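Local coordinates for protein inorganic polyphosphate/ATP-glucomannokinase (Arthrobacter sp., PDB 1WOQ) that phosphorylates glucose and mannose, drawing the phosphoryl group from inorganic polyphosphate or ATP, at residues 22-27 with 43-48; 39-44 with 59-64; 193-198 with 229-234; 218-223 with 239-244. One frame throughout, in Å; residues are numbered along the deposited sequence.

The four contacts fall into two pairs, one in each half of a two-lobed, actin-like kinase. Contacts 1 and 2 have centres about 9 Å apart, share V43 and P44 of strand 35-44, and touch the same bound phosphate ion. Contacts 3 and 4 have centres about 14 Å apart and meet where L232 CD2 packs 3.7 Å from I241 CD1. Contacts 1 and 4 lie on opposite sides of the chain's centre, yet their nearest atoms are only about 8 Å apart. The bound glucose lies beyond direct touch: about 11 Å from the T22 and Y198 side chains and about 10 Å from G221.

Contact 1. Residues 22-27 with 43-48; sequences TGIKGG and VPTPQP. With PO4 (phosphate ion), chain E.
I24 and V43 are joined by two backbone hydrogen bonds, I24 N to V43 O at 3.0 Å and V43 N to I24 O, also 3.0 Å, which make them the hydrogen-bonded pair of an antiparallel ladder. The next pair, G23 and P44, is non-hydrogen-bonded. Beyond it T45 N donates to T22 O over a longer 3.3 Å, approaching from above the carbonyl plane as the ladder ends. T45 OG1 sits 2.8 Å from G23 N, but the angle is too poor for a bond; the hydroxyl is bonded instead to G20 O, in the turn that leads into this strand. On the face away from I24 and V43, K25 NZ donates to phosphate O4 at 2.8 Å and weakly to O1. Its chain runs extended beyond CG to reach the ion, and the same nitrogen is bonded to N248 O. T22 OG1 lies 3.0 Å from phosphate O2, and R42 grips the ion as well. G23 leaves space for it: a CB there would collide with phosphate O3. Apolar packing fills the face turned to helix 51-66. I24 keeps CD1 extended (chi2 -180°), so that it meets P46 CD at 3.9 Å with the two side chains crossing at about a right angle, while I24 CB lies 4.1 Å from V43 CG2. Strands 23-30 and 35-44 form the beta hairpin at the edge of the first sheet, and the Gly-Gly-Thr turn before it is consistent with the phosphate-binding loop of actin-like kinases; the ion, probably from the crystallisation liquor, may mark an anion site.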
loop_
_atom_site.group_PDB
_atom_site.type_symbol
_atom_site.label_atom_id
_atom_site.label_comp_id
_atom_site.label_asym_id
_atom_site.label_seq_id
_atom_site.Cartn_x
_atom_site.Cartn_y
_atom_site.Cartn_z
ATOM N N THR A 22 8.134 2.236 8.938
ATOM C CA THR A 22 9.179 3.155 9.374
ATOM C C THR A 22 8.833 4.628 9.194
ATOM O O THR A 22 9.452 5.490 9.812
ATOM C CB THR A 22 10.506 2.879 8.639
ATOM O OG1 THR A 22 10.347 3.137 7.239
ATOM C CG2 THR A 22 10.930 1.432 8.839
ATOM N N GLY A 23 7.851 4.927 8.355
ATOM C CA GLY A 23 7.492 6.318 8.156
ATOM C C GLY A 23 6.034 6.556 7.822
ATOM O O GLY A 23 5.368 5.697 7.245
ATOM N N ILE A 24 5.538 7.726 8.214
ATOM C CA ILE A 24 4.166 8.130 7.934
ATOM C C ILE A 24 4.330 9.345 7.042
ATOM O O ILE A 24 4.793 10.398 7.481
ATOM C CB ILE A 24 3.416 8.512 9.216
ATOM C CG1 ILE A 24 3.189 7.252 10.057
ATOM C CG2 ILE A 24 2.093 9.195 8.872
ATOM C CD1 ILE A 24 2.449 7.501 11.345
ATOM N N LYS A 25 3.974 9.184 5.776
ATOM C CA LYS A 25 4.134 10.254 4.813
ATOM C C LYS A 25 2.840 10.656 4.140
ATOM O O LYS A 25 1.885 9.882 4.078
ATOM C CB LYS A 25 5.153 9.833 3.757
ATOM C CG LYS A 25 4.866 8.475 3.151
ATOM C CD LYS A 25 5.967 8.045 2.190
ATOM C CE LYS A 25 5.735 6.621 1.710
ATOM N NZ LYS A 25 6.804 6.157 0.783
ATOM N N GLY A 26 2.819 11.878 3.627
ATOM C CA GLY A 26 1.625 12.354 2.963
ATOM C C GLY A 26 1.970 13.288 1.828
ATOM O O GLY A 26 3.109 13.745 1.697
ATOM N N GLY A 27 0.973 13.570 1.004
ATOM C CA GLY A 27 1.175 14.461 -0.117
ATOM C C GLY A 27 -0.157 14.996 -0.584
ATOM O O GLY A 27 -1.203 14.422 -0.283
ATOM N N VAL A 43 7.071 11.998 8.612
ATOM C CA VAL A 43 7.492 12.055 10.004
ATOM C C VAL A 43 7.737 10.594 10.358
ATOM O O VAL A 43 7.194 9.692 9.711
ATOM C CB VAL A 43 6.417 12.663 10.936
ATOM C CG1 VAL A 43 6.100 14.089 10.498
ATOM C CG2 VAL A 43 5.165 11.802 10.941
ATOM N N PRO A 44 8.577 10.334 11.367
ATOM C CA PRO A 44 8.863 8.952 11.756
ATOM C C PRO A 44 7.649 8.232 12.319
ATOM O O PRO A 44 6.828 8.833 13.009
ATOM C CB PRO A 44 9.961 9.106 12.810
ATOM C CG PRO A 44 10.617 10.403 12.440
ATOM C CD PRO A 44 9.434 11.274 12.108
ATOM N N THR A 45 7.536 6.942 12.019
ATOM C CA THR A 45 6.431 6.164 12.552
ATOM C C THR A 45 6.752 6.006 14.033
ATOM O O THR A 45 7.808 5.477 14.397
ATOM C CB THR A 45 6.342 4.769 11.909
ATOM O OG1 THR A 45 6.120 4.901 10.497
ATOM C CG2 THR A 45 5.195 3.979 12.525
ATOM N N PRO A 46 5.855 6.474 14.911
ATOM C CA PRO A 46 6.107 6.353 16.347
ATOM C C PRO A 46 6.266 4.902 16.783
ATOM O O PRO A 46 5.712 3.991 16.165
ATOM C CB PRO A 46 4.886 7.028 16.968
ATOM C CG PRO A 46 3.807 6.750 15.964
ATOM C CD PRO A 46 4.507 7.012 14.653
ATOM N N GLN A 47 7.037 4.693 17.845
ATOM C CA GLN A 47 7.266 3.355 18.366
ATOM C C GLN A 47 7.143 3.344 19.884
ATOM O O GLN A 47 7.858 4.065 20.580
ATOM C CB GLN A 47 8.646 2.848 17.942
ATOM C CG GLN A 47 8.795 2.680 16.436
ATOM C CD GLN A 47 7.823 1.661 15.857
ATOM O OE1 GLN A 47 7.655 1.571 14.641
ATOM N NE2 GLN A 47 7.186 0.885 16.728
ATOM N N PRO A 48 6.213 2.534 20.413
ATOM C CA PRO A 48 5.322 1.671 19.630
ATOM C C PRO A 48 4.328 2.474 18.792
ATOM O O PRO A 48 4.002 3.611 19.125
ATOM C CB PRO A 48 4.630 0.836 20.701
ATOM C CG PRO A 48 4.523 1.799 21.837
ATOM C CD PRO A 48 5.900 2.434 21.850
HETATM P P PO4 E . 8.832 5.326 3.671
HETATM O O1 PO4 E . 9.595 6.200 2.587
HETATM O O2 PO4 E . 9.699 4.522 4.615
HETATM O O3 PO4 E . 8.063 6.424 4.447
HETATM O O4 PO4 E . 7.892 4.491 2.818
#

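Contact 2. Residues 39-44 with 59-64; sequences ERFRVP and ALVVAE. With PO4 (phosphate ion), chain E.
F41 reaches from its strand to the helix, where E64 CG stands over the middle of its ring. Its CG is anti to the backbone N (chi1 -174°), which swings the ring off the strand toward residues 60-64. F41 CB is still at the margin, 4.2 Å from E64 CG. From the ring atom CG, 3.5 Å from E64 CG, the contact spreads evenly over the face: E64 CG is 3.4 Å from the ring centroid and only 7° off the normal, a CH-pi contact. F41 CD2 also meets V61 CG1 at 4.1 Å, F41 CE2 meets E64 CB at 3.7 Å, and at the ring's edge V61 CA lies near its plane. F41 CE1 comes within 4.1 Å of E64 CD, where the glutamate chain, bent at its second torsion, carries its carboxylate past the ring to a salt bridge between OE2 and R68 NE. With an alanine in place of F41, E64 CG would probably lose the ring face it lies on, leaving a gap beside V61. Two residues on, V43 CG2 packs on V61 CG2 at 3.7 Å. R42, between them, points away from the helix and bends at its third torsion to present NE and NH2 to phosphate O3 and O1; the NE bond, 2.8 Å to O3, is nearly straight and lies at the guanidinium edge. Residues 59-64 of helix 51-66 run close to antiparallel (154°) to residues 39-44 of edge strand 35-44, with V61 also packed on I24 and I17 of the neighbouring strands and V62 turned to helix 106-114.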
loop_
_atom_site.group_PDB
_atom_site.type_symbol
_atom_site.label_atom_id
_atom_site.label_comp_id
_atom_site.label_asym_id
_atom_site.label_seq_id
_atom_site.Cartn_x
_atom_site.Cartn_y
_atom_site.Cartn_z
ATOM N N GLU A 39 6.233 18.752 -2.631
ATOM C CA GLU A 39 6.947 17.603 -2.081
ATOM C C GLU A 39 6.123 16.817 -1.066
ATOM O O GLU A 39 5.230 17.365 -0.420
ATOM C CB GLU A 39 8.234 18.073 -1.397
ATOM C CG GLU A 39 9.118 18.960 -2.259
ATOM C CD GLU A 39 9.625 18.251 -3.495
ATOM O OE1 GLU A 39 10.326 17.229 -3.348
ATOM O OE2 GLU A 39 9.323 18.716 -4.616
ATOM N N ARG A 40 6.422 15.530 -0.930
ATOM C CA ARG A 40 5.723 14.711 0.049
ATOM C C ARG A 40 6.345 15.069 1.391
ATOM O O ARG A 40 7.499 15.501 1.450
ATOM C CB ARG A 40 5.910 13.223 -0.250
ATOM C CG ARG A 40 7.343 12.748 -0.221
ATOM C CD ARG A 40 7.506 11.527 -1.107
ATOM N NE ARG A 40 8.865 10.999 -1.082
ATOM C CZ ARG A 40 9.401 10.284 -2.065
ATOM N NH1 ARG A 40 8.689 10.019 -3.152
ATOM N NH2 ARG A 40 10.644 9.832 -1.961
ATOM N N PHE A 41 5.581 14.902 2.463
ATOM C CA PHE A 41 6.056 15.227 3.801
ATOM C C PHE A 41 6.005 13.971 4.654
ATOM O O PHE A 41 5.025 13.229 4.610
ATOM C CB PHE A 41 5.170 16.309 4.412
ATOM C CG PHE A 41 5.663 16.823 5.728
ATOM C CD1 PHE A 41 6.779 17.650 5.791
ATOM C CD2 PHE A 41 5.011 16.480 6.909
ATOM C CE1 PHE A 41 7.241 18.133 7.015
ATOM C CE2 PHE A 41 5.463 16.956 8.136
ATOM C CZ PHE A 41 6.581 17.786 8.189
ATOM N N ARG A 42 7.055 13.733 5.433
ATOM C CA ARG A 42 7.109 12.539 6.264
ATOM C C ARG A 42 7.603 12.782 7.681
ATOM O O ARG A 42 8.430 13.660 7.928
ATOM C CB ARG A 42 8.015 11.490 5.605
ATOM C CG ARG A 42 8.187 10.214 6.422
ATOM C CD ARG A 42 9.382 9.381 5.965
ATOM N NE ARG A 42 9.292 8.925 4.577
ATOM C CZ ARG A 42 9.789 9.582 3.531
ATOM N NH1 ARG A 42 10.421 10.736 3.705
ATOM N NH2 ARG A 42 9.664 9.076 2.308
ATOM N N VAL A 43 7.071 11.998 8.612
ATOM C CA VAL A 43 7.492 12.055 10.004
ATOM C C VAL A 43 7.737 10.594 10.358
ATOM O O VAL A 43 7.194 9.692 9.711
ATOM C CB VAL A 43 6.417 12.663 10.936
ATOM C CG1 VAL A 43 6.100 14.089 10.498
ATOM C CG2 VAL A 43 5.165 11.802 10.941
ATOM N N PRO A 44 8.577 10.334 11.367
ATOM C CA PRO A 44 8.863 8.952 11.756
ATOM C C PRO A 44 7.649 8.232 12.319
ATOM O O PRO A 44 6.828 8.833 13.009
ATOM C CB PRO A 44 9.961 9.106 12.810
ATOM C CG PRO A 44 10.617 10.403 12.440
ATOM C CD PRO A 44 9.434 11.274 12.108
ATOM N N ALA A 59 -1.862 13.591 12.289
ATOM C CA ALA A 59 -2.306 14.968 12.453
ATOM C C ALA A 59 -1.210 15.952 12.056
ATOM O O ALA A 59 -1.483 16.960 11.406
ATOM C CB ALA A 59 -2.731 15.218 13.893
ATOM N N LEU A 60 0.032 15.661 12.440
ATOM C CA LEU A 60 1.140 16.548 12.103
ATOM C C LEU A 60 1.374 16.606 10.599
ATOM O O LEU A 60 1.622 17.680 10.051
ATOM C CB LEU A 60 2.427 16.101 12.808
ATOM C CG LEU A 60 2.443 16.283 14.327
ATOM C CD1 LEU A 60 3.652 15.583 14.913
ATOM C CD2 LEU A 60 2.456 17.769 14.667
ATOM N N VAL A 61 1.301 15.460 9.927
ATOM C CA VAL A 61 1.508 15.448 8.480
ATOM C C VAL A 61 0.401 16.239 7.786
ATOM O O VAL A 61 0.667 17.068 6.912
ATOM C CB VAL A 61 1.533 14.011 7.908
ATOM C CG1 VAL A 61 1.689 14.059 6.385
ATOM C CG2 VAL A 61 2.685 13.225 8.522
ATOM N N VAL A 62 -0.844 15.982 8.173
ATOM C CA VAL A 62 -1.975 16.683 7.580
ATOM C C VAL A 62 -1.903 18.182 7.858
ATOM O O VAL A 62 -2.215 18.995 6.989
ATOM C CB VAL A 62 -3.317 16.125 8.112
ATOM C CG1 VAL A 62 -4.476 17.018 7.669
ATOM C CG2 VAL A 62 -3.527 14.706 7.592
ATOM N N ALA A 63 -1.486 18.546 9.065
ATOM C CA ALA A 63 -1.380 19.955 9.425
ATOM C C ALA A 63 -0.374 20.657 8.519
ATOM O O ALA A 63 -0.618 21.767 8.052
ATOM C CB ALA A 63 -0.962 20.099 10.882
ATOM N N GLU A 64 0.759 20.005 8.280
ATOM C CA GLU A 64 1.801 20.567 7.424
ATOM C C GLU A 64 1.296 20.796 6.004
ATOM O O GLU A 64 1.448 21.888 5.452
ATOM C CB GLU A 64 3.015 19.628 7.398
ATOM C CG GLU A 64 4.018 19.868 6.270
ATOM C CD GLU A 64 4.703 21.223 6.331
ATOM O OE1 GLU A 64 4.829 21.794 7.433
ATOM O OE2 GLU A 64 5.135 21.710 5.267
HETATM P P PO4 E . 8.832 5.326 3.671
HETATM O O1 PO4 E . 9.595 6.200 2.587
HETATM O O2 PO4 E . 9.699 4.522 4.615
HETATM O O3 PO4 E . 8.063 6.424 4.447
HETATM O O4 PO4 E . 7.892 4.491 2.818
#

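Contact 3. Residues 193-198 with 229-234; sequences LSWDEY and DEYLPN
W195 lays one indole face against E230 and meets Y231 obliquely through its six-membered ring. E230 CB stands over the five-membered ring, 3.8 Å from its centroid and 14° off the normal, in a CH-pi contact. The glutamate chain then bends at its second torsion and follows the indole, bringing OE1 within 3.8 Å of W195 CD1. The six-membered ring and the Y231 ring are inclined at 33°, neither stacked nor edge-to-face, and touch at W195 CE3 and Y231 CD2, 3.7 Å apart. Y231 holds CG between its backbone N and carbonyl carbon, which turns its ring into the angle formed by W195 and Y198. Y198 completes the aromatic cluster: its edge points at the face of Y231, the planes at 84° and the centroids 5.9 Å apart, a T-shaped pair. At the outer border the D196 and N234 side chains cross at about a right angle, with D196 OD1 3.3 Å from N234 ND2; that amide nitrogen is bonded to S199 OG. S194 caps the helix bearing W195 and Y198: S194 OG accepts from E197 N at 3.1 Å while E197 OE1 accepts from S194 N, a capping box. R188 makes a cation-pi contact with W195. The chemistry is therefore mostly aromatic and aliphatic, with polar groups at its margins: an aromatic cluster joins the start of helix 195-213 to the 229-234 loop, and both buried tyrosine hydroxyls are satisfied by backbone carbonyls, Y198 OH by A183 O and Y231 OH by I224 O.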
loop_
_atom_site.group_PDB
_atom_site.type_symbol
_atom_site.label_atom_id
_atom_site.label_comp_id
_atom_site.label_asym_id
_atom_site.label_seq_id
_atom_site.Cartn_x
_atom_site.Cartn_y
_atom_site.Cartn_z
ATOM N N LEU A 193 19.823 -13.811 2.731
ATOM C CA LEU A 193 19.632 -14.258 1.358
ATOM C C LEU A 193 20.217 -13.323 0.306
ATOM O O LEU A 193 20.095 -12.100 0.403
ATOM C CB LEU A 193 18.138 -14.432 1.072
ATOM C CG LEU A 193 17.443 -15.755 1.393
ATOM C CD1 LEU A 193 17.885 -16.302 2.730
ATOM C CD2 LEU A 193 15.942 -15.523 1.358
ATOM N N SER A 194 20.851 -13.911 -0.699
ATOM C CA SER A 194 21.404 -13.140 -1.802
ATOM C C SER A 194 20.197 -12.879 -2.697
ATOM O O SER A 194 19.126 -13.440 -2.461
ATOM C CB SER A 194 22.441 -13.967 -2.565
ATOM O OG SER A 194 21.850 -15.139 -3.104
ATOM N N TRP A 195 20.352 -12.035 -3.709
ATOM C CA TRP A 195 19.239 -11.761 -4.607
ATOM C C TRP A 195 18.818 -13.040 -5.330
ATOM O O TRP A 195 17.632 -13.253 -5.585
ATOM C CB TRP A 195 19.615 -10.678 -5.623
ATOM C CG TRP A 195 19.630 -9.292 -5.042
ATOM C CD1 TRP A 195 20.683 -8.419 -5.029
ATOM C CD2 TRP A 195 18.540 -8.614 -4.401
ATOM N NE1 TRP A 195 20.316 -7.241 -4.421
ATOM C CE2 TRP A 195 19.007 -7.333 -4.025
ATOM C CE3 TRP A 195 17.216 -8.964 -4.108
ATOM C CZ2 TRP A 195 18.195 -6.401 -3.370
ATOM C CZ3 TRP A 195 16.406 -8.035 -3.456
ATOM C CH2 TRP A 195 16.902 -6.768 -3.095
ATOM N N ASP A 196 19.785 -13.899 -5.650
ATOM C CA ASP A 196 19.472 -15.148 -6.338
ATOM C C ASP A 196 18.706 -16.113 -5.444
ATOM O O ASP A 196 17.784 -16.791 -5.901
ATOM C CB ASP A 196 20.747 -15.828 -6.850
ATOM C CG ASP A 196 21.441 -15.025 -7.931
ATOM O OD1 ASP A 196 20.738 -14.406 -8.758
ATOM O OD2 ASP A 196 22.690 -15.025 -7.961
ATOM N N GLU A 197 19.084 -16.185 -4.171
ATOM C CA GLU A 197 18.392 -17.073 -3.250
ATOM C C GLU A 197 16.978 -16.539 -3.038
ATOM O O GLU A 197 16.022 -17.307 -2.910
ATOM C CB GLU A 197 19.145 -17.152 -1.920
ATOM C CG GLU A 197 20.540 -17.763 -2.062
ATOM C CD GLU A 197 21.298 -17.815 -0.749
ATOM O OE1 GLU A 197 21.379 -16.772 -0.072
ATOM O OE2 GLU A 197 21.818 -18.896 -0.400
ATOM N N TYR A 198 16.853 -15.215 -3.014
ATOM C CA TYR A 198 15.553 -14.570 -2.843
ATOM C C TYR A 198 14.699 -14.879 -4.070
ATOM O O TYR A 198 13.484 -15.041 -3.966
ATOM C CB TYR A 198 15.732 -13.054 -2.695
ATOM C CG TYR A 198 14.474 -12.296 -2.312
ATOM C CD1 TYR A 198 13.689 -12.707 -1.233
ATOM C CD2 TYR A 198 14.089 -11.149 -3.005
ATOM C CE1 TYR A 198 12.547 -11.992 -0.853
ATOM C CE2 TYR A 198 12.953 -10.423 -2.634
ATOM C CZ TYR A 198 12.188 -10.850 -1.560
ATOM O OH TYR A 198 11.068 -10.137 -1.190
ATOM N N ASP A 229 15.329 -5.583 -11.092
ATOM C CA ASP A 229 16.232 -6.110 -12.109
ATOM C C ASP A 229 17.170 -7.176 -11.547
ATOM O O ASP A 229 17.793 -7.926 -12.299
ATOM C CB ASP A 229 17.043 -4.972 -12.737
ATOM C CG ASP A 229 17.828 -4.182 -11.715
ATOM O OD1 ASP A 229 17.210 -3.657 -10.763
ATOM O OD2 ASP A 229 19.063 -4.082 -11.867
ATOM N N GLU A 230 17.252 -7.249 -10.222
ATOM C CA GLU A 230 18.111 -8.224 -9.554
ATOM C C GLU A 230 17.453 -9.588 -9.349
ATOM O O GLU A 230 18.137 -10.565 -9.033
ATOM C CB GLU A 230 18.555 -7.693 -8.188
ATOM C CG GLU A 230 19.545 -6.545 -8.237
ATOM C CD GLU A 230 20.829 -6.916 -8.955
ATOM O OE1 GLU A 230 21.347 -8.024 -8.713
ATOM O OE2 GLU A 230 21.323 -6.096 -9.756
ATOM N N TYR A 231 16.137 -9.667 -9.520
ATOM C CA TYR A 231 15.455 -10.941 -9.315
ATOM C C TYR A 231 14.380 -11.322 -10.329
ATOM O O TYR A 231 14.197 -12.507 -10.612
ATOM C CB TYR A 231 14.881 -10.997 -7.893
ATOM C CG TYR A 231 14.060 -9.796 -7.475
ATOM C CD1 TYR A 231 12.711 -9.686 -7.820
ATOM C CD2 TYR A 231 14.626 -8.778 -6.708
ATOM C CE1 TYR A 231 11.945 -8.592 -7.404
ATOM C CE2 TYR A 231 13.871 -7.681 -6.288
ATOM C CZ TYR A 231 12.533 -7.594 -6.639
ATOM O OH TYR A 231 11.789 -6.507 -6.233
ATOM N N LEU A 232 13.670 -10.346 -10.882
ATOM C CA LEU A 232 12.633 -10.671 -11.859
ATOM C C LEU A 232 13.205 -11.412 -13.070
ATOM O O LEU A 232 12.599 -12.360 -13.565
ATOM C CB LEU A 232 11.893 -9.409 -12.314
ATOM C CG LEU A 232 11.063 -8.693 -11.245
ATOM C CD1 LEU A 232 10.257 -7.582 -11.908
ATOM C CD2 LEU A 232 10.129 -9.679 -10.549
ATOM N N PRO A 233 14.382 -10.991 -13.564
ATOM C CA PRO A 233 14.974 -11.672 -14.721
ATOM C C PRO A 233 15.206 -13.173 -14.501
ATOM O O PRO A 233 15.240 -13.945 -15.458
ATOM C CB PRO A 233 16.279 -10.910 -14.932
ATOM C CG PRO A 233 15.918 -9.523 -14.510
ATOM C CD PRO A 233 15.136 -9.766 -13.238
ATOM N N ASN A 234 15.363 -13.582 -13.245
ATOM C CA ASN A 234 15.595 -14.992 -12.921
ATOM C C ASN A 234 14.324 -15.833 -12.882
ATOM O O ASN A 234 14.385 -17.062 -12.931
ATOM C CB ASN A 234 16.294 -15.129 -11.566
ATOM C CG ASN A 234 17.680 -14.532 -11.559
ATOM O OD1 ASN A 234 18.471 -14.757 -12.475
ATOM N ND2 ASN A 234 17.991 -13.774 -10.512
#

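Contact 4. Residues 218-223 with 239-244; sequences FIVGGG and TPIVPA
The F218 ring stands beside T239, the two side chains crossing at about a right angle with F218 CD1 3.7 Å from T239 CG2. F206 of helix 195-213 forms an edge-to-face pair with the same ring, and T239 OG1 is bonded to E210 of that helix. Nearer the backbone, F218 CB packs on I241 CG1 at 3.6 Å. I241 holds CG1 anti to its backbone N (chi1 -178°), and CD1 runs on to V220 CG2, 3.6 Å away. A serine in place of F218 would probably open a gap between T239 and helix 195-213 and leave F206 without its ring partner. On the sheet face opposite F218, V220 and I241, I219 CG2 presses tightly on A244 CA at 3.5 Å. Four backbone bonds lock the register: F218 N to P240 O, V242 N to F218 O (3.1 Å), V220 N to V242 O (2.8 Å) and A244 N to V220 O. P243 fits this ladder because its nitrogen faces away from strand 217-221, on the outer side of the last strand. I219 and G221 bond the other way, to strand 143-149. These parallel strands close one side of the second sheet, ordered 3-2-1-4-5 as in actin-like ATPases, and strand 217-221 runs out into a glycine turn, where G222 has backbone angles that call for glycine, consistent with the nucleotide-side glycine motif of this superfamily.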
loop_
_atom_site.group_PDB
_atom_site.type_symbol
_atom_site.label_atom_id
_atom_site.label_comp_id
_atom_site.label_asym_id
_atom_site.label_seq_id
_atom_site.Cartn_x
_atom_site.Cartn_y
_atom_site.Cartn_z
ATOM N N PHE A 218 1.348 -9.363 -13.254
ATOM C CA PHE A 218 1.825 -9.241 -11.879
ATOM C C PHE A 218 2.555 -7.904 -11.870
ATOM O O PHE A 218 3.330 -7.624 -12.780
ATOM C CB PHE A 218 2.857 -10.324 -11.538
ATOM C CG PHE A 218 2.273 -11.603 -11.013
ATOM C CD1 PHE A 218 2.647 -12.825 -11.572
ATOM C CD2 PHE A 218 1.415 -11.604 -9.916
ATOM C CE1 PHE A 218 2.180 -14.029 -11.046
ATOM C CE2 PHE A 218 0.945 -12.805 -9.381
ATOM C CZ PHE A 218 1.330 -14.019 -9.949
ATOM N N ILE A 219 2.302 -7.078 -10.863
ATOM C CA ILE A 219 2.996 -5.800 -10.741
ATOM C C ILE A 219 3.656 -5.852 -9.370
ATOM O O ILE A 219 2.981 -6.058 -8.366
ATOM C CB ILE A 219 2.028 -4.606 -10.795
ATOM C CG1 ILE A 219 1.337 -4.553 -12.160
ATOM C CG2 ILE A 219 2.794 -3.312 -10.543
ATOM C CD1 ILE A 219 0.226 -3.521 -12.247
ATOM N N VAL A 220 4.972 -5.687 -9.329
ATOM C CA VAL A 220 5.685 -5.752 -8.064
ATOM C C VAL A 220 5.965 -4.377 -7.480
ATOM O O VAL A 220 6.662 -3.560 -8.084
ATOM C CB VAL A 220 7.014 -6.519 -8.218
ATOM C CG1 VAL A 220 7.710 -6.626 -6.865
ATOM C CG2 VAL A 220 6.745 -7.910 -8.794
ATOM N N GLY A 221 5.408 -4.139 -6.294
ATOM C CA GLY A 221 5.599 -2.872 -5.616
ATOM C C GLY A 221 6.435 -3.027 -4.359
ATOM O O GLY A 221 7.082 -4.054 -4.153
ATOM N N GLY A 222 6.416 -2.004 -3.514
ATOM C CA GLY A 222 7.193 -2.047 -2.291
ATOM C C GLY A 222 8.565 -1.447 -2.522
ATOM O O GLY A 222 9.015 -1.321 -3.663
ATOM N N GLY A 223 9.236 -1.084 -1.435
ATOM C CA GLY A 223 10.552 -0.482 -1.537
ATOM C C GLY A 223 11.554 -1.172 -2.443
ATOM O O GLY A 223 12.114 -0.542 -3.338
ATOM N N THR A 239 3.076 -15.751 -16.434
ATOM C CA THR A 239 2.490 -14.417 -16.314
ATOM C C THR A 239 3.528 -13.310 -16.431
ATOM O O THR A 239 4.577 -13.366 -15.795
ATOM C CB THR A 239 1.806 -14.241 -14.940
ATOM O OG1 THR A 239 0.944 -15.354 -14.687
ATOM C CG2 THR A 239 0.997 -12.948 -14.900
ATOM N N PRO A 240 3.252 -12.285 -17.252
ATOM C CA PRO A 240 4.238 -11.210 -17.354
ATOM C C PRO A 240 4.322 -10.540 -15.987
ATOM O O PRO A 240 3.319 -10.429 -15.276
ATOM C CB PRO A 240 3.656 -10.300 -18.435
ATOM C CG PRO A 240 2.180 -10.549 -18.345
ATOM C CD PRO A 240 2.102 -12.041 -18.139
ATOM N N ILE A 241 5.518 -10.110 -15.609
ATOM C CA ILE A 241 5.697 -9.480 -14.310
ATOM C C ILE A 241 6.592 -8.260 -14.453
ATOM O O ILE A 241 7.690 -8.336 -15.010
ATOM C CB ILE A 241 6.280 -10.503 -13.291
ATOM C CG1 ILE A 241 6.433 -9.851 -11.915
ATOM C CG2 ILE A 241 7.607 -11.066 -13.802
ATOM C CD1 ILE A 241 6.632 -10.856 -10.785
ATOM N N VAL A 242 6.100 -7.126 -13.969
ATOM C CA VAL A 242 6.833 -5.875 -14.069
ATOM C C VAL A 242 6.797 -5.088 -12.766
ATOM O O VAL A 242 5.903 -5.265 -11.933
ATOM C CB VAL A 242 6.241 -4.978 -15.185
ATOM C CG1 VAL A 242 6.154 -5.752 -16.492
ATOM C CG2 VAL A 242 4.858 -4.480 -14.772
ATOM N N PRO A 243 7.783 -4.207 -12.567
ATOM C CA PRO A 243 7.789 -3.417 -11.337
ATOM C C PRO A 243 6.716 -2.336 -11.416
ATOM O O PRO A 243 6.306 -1.930 -12.508
ATOM C CB PRO A 243 9.201 -2.842 -11.309
ATOM C CG PRO A 243 9.514 -2.674 -12.766
ATOM C CD PRO A 243 9.008 -3.972 -13.353
ATOM N N ALA A 244 6.255 -1.880 -10.257
ATOM C CA ALA A 244 5.235 -0.841 -10.188
ATOM C C ALA A 244 5.780 0.499 -10.680
ATOM O O ALA A 244 6.970 0.789 -10.527
ATOM C CB ALA A 244 4.738 -0.700 -8.750
#